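Local coordinates for protein SaTIE-TED (Staphylococcus aureus, PDB 6FX6) that is the thioester domain of an LPXTG-anchored surface protein, has no established function, and may, like related domains, mediate covalent attachment to host surfaces, at residues Q72-K77 / W105-A110. Numbering follows the deposited sequence.
Sequences QALRNK and WELLGA
With CG anti to the backbone N (chi1 179°), Leu74 carries its two methyls across to Leu107 and Leu108, while Leu107, whose CG lies anti to its carbonyl carbon (chi1 -69°), extends CD1 against the aliphatic stem of Lys77. The result is a small apolar patch that illustrates how two helix ends can be joined by methyl and methylene groups alone. Leu74 divides its branches between two neighbours: CD1 comes to 4.2 Å from Leu107 CB, and CD2 lies a looser 4.4 Å from Leu108 CD2. Leu74 and Leu107 run past one another in opposite senses, flank against flank. Lys77 meets the same leucine differently. Its extended chain crosses Leu107 at about a right angle, with CG 3.8 Å and CD 4.0 Å from Leu107 CD1. The methyl therefore rests on the aliphatic part of the lysine, and NZ continues beyond it, the residue as a whole being exposed. The two segments bury 177 Å², both sides summed, and the Leu74 and Leu107 CA atoms remain 8.0 Å apart, so contact is made through side chains at the surface. Leu108 also touches Phe69, in the loop just ahead of helix 72-87; at the start of that helix, Asp71 OD2 accepts a hydrogen bond from Leu74 N. Just past Leu108, Gly109 takes left-handed backbone angles and Ala110 N bonds to Trp105 O at 2.9 Å, turning the chain from helix 94-107 into strand 111-115. That six-to-one bond with its left-handed glycine resembles a Schellman motif, here set beside the first turn of the preceding helix, at the open end of an antiparallel helical hairpin within the thioester domain.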
# COMPACT_ATOMS: atom_id res chain seq x y z
N GLN A 72 -10.52 10.82 0.48
CA GLN A 72 -10.21 9.42 0.79
C GLN A 72 -9.52 8.69 -0.37
O GLN A 72 -8.64 7.87 -0.14
CB GLN A 72 -11.47 8.66 1.23
CG GLN A 72 -11.21 7.22 1.69
CD GLN A 72 -12.32 6.62 2.53
OE1 GLN A 72 -13.44 7.14 2.59
NE2 GLN A 72 -12.01 5.51 3.19
N ALA A 73 -9.92 8.99 -1.61
CA ALA A 73 -9.28 8.41 -2.80
C ALA A 73 -7.80 8.76 -2.87
O ALA A 73 -6.98 7.91 -3.25
CB ALA A 73 -9.99 8.86 -4.07
N LEU A 74 -7.45 9.99 -2.49
CA LEU A 74 -6.05 10.41 -2.38
C LEU A 74 -5.34 9.66 -1.25
O LEU A 74 -4.26 9.10 -1.46
CB LEU A 74 -5.96 11.93 -2.15
CG LEU A 74 -4.57 12.56 -1.98
CD1 LEU A 74 -3.65 12.21 -3.14
CD2 LEU A 74 -4.68 14.07 -1.82
N ARG A 75 -5.95 9.63 -0.06
CA ARG A 75 -5.40 8.87 1.08
C ARG A 75 -5.15 7.41 0.72
O ARG A 75 -4.10 6.86 1.05
CB ARG A 75 -6.32 8.93 2.30
CG ARG A 75 -6.26 10.22 3.10
CD ARG A 75 -6.74 10.00 4.53
NE ARG A 75 -8.00 9.26 4.60
CZ ARG A 75 -9.21 9.76 4.37
NH1 ARG A 75 -9.39 11.05 4.04
NH2 ARG A 75 -10.28 8.97 4.47
N ASN A 76 -6.13 6.80 0.06
CA ASN A 76 -5.99 5.44 -0.46
C ASN A 76 -4.82 5.33 -1.42
O ASN A 76 -3.96 4.48 -1.23
CB ASN A 76 -7.27 4.96 -1.18
CG ASN A 76 -8.20 4.18 -0.27
OD1 ASN A 76 -9.35 4.56 -0.07
ND2 ASN A 76 -7.70 3.07 0.28
N LYS A 77 -4.78 6.20 -2.42
CA LYS A 77 -3.72 6.14 -3.44
C LYS A 77 -2.32 6.32 -2.83
O LYS A 77 -1.40 5.58 -3.17
CB LYS A 77 -3.96 7.16 -4.56
CG LYS A 77 -3.25 6.81 -5.86
CD LYS A 77 -3.92 7.43 -7.08
CE LYS A 77 -3.40 6.82 -8.37
NZ LYS A 77 -4.21 7.23 -9.56
N TRP A 105 4.95 12.45 -4.48
CA TRP A 105 5.03 13.90 -4.69
C TRP A 105 4.34 14.40 -5.95
O TRP A 105 3.88 15.54 -5.96
CB TRP A 105 6.49 14.38 -4.69
CG TRP A 105 7.13 14.52 -3.35
CD1 TRP A 105 6.54 14.42 -2.12
CD2 TRP A 105 8.49 14.86 -3.10
NE1 TRP A 105 7.46 14.64 -1.13
CE2 TRP A 105 8.66 14.92 -1.70
CE3 TRP A 105 9.58 15.12 -3.94
CZ2 TRP A 105 9.90 15.22 -1.11
CZ3 TRP A 105 10.81 15.41 -3.35
CH2 TRP A 105 10.96 15.46 -1.95
N GLU A 106 4.26 13.58 -7.01
CA GLU A 106 3.47 13.95 -8.20
C GLU A 106 2.00 14.18 -7.87
O GLU A 106 1.38 15.08 -8.44
CB GLU A 106 3.57 12.89 -9.31
CG GLU A 106 4.91 12.89 -10.03
CD GLU A 106 4.83 12.48 -11.50
OE1 GLU A 106 3.91 12.94 -12.20
OE2 GLU A 106 5.70 11.70 -11.95
N LEU A 107 1.45 13.38 -6.96
CA LEU A 107 0.06 13.55 -6.51
C LEU A 107 -0.17 14.76 -5.61
O LEU A 107 -1.30 15.21 -5.47
CB LEU A 107 -0.43 12.29 -5.79
CG LEU A 107 -0.63 11.04 -6.65
CD1 LEU A 107 -1.05 9.90 -5.74
CD2 LEU A 107 -1.66 11.27 -7.76
N LEU A 108 0.90 15.26 -4.99
CA LEU A 108 0.83 16.42 -4.10
C LEU A 108 1.41 17.70 -4.73
O LEU A 108 1.77 18.63 -4.01
CB LEU A 108 1.56 16.09 -2.80
CG LEU A 108 1.08 14.82 -2.09
CD1 LEU A 108 1.97 14.52 -0.89
CD2 LEU A 108 -0.37 14.96 -1.67
N GLY A 109 1.50 17.74 -6.06
CA GLY A 109 1.79 18.98 -6.80
C GLY A 109 3.22 19.21 -7.29
O GLY A 109 3.50 20.25 -7.87
N ALA A 110 4.11 18.24 -7.07
CA ALA A 110 5.50 18.37 -7.54
C ALA A 110 5.58 18.18 -9.06
O ALA A 110 4.90 17.32 -9.63
CB ALA A 110 6.40 17.38 -6.83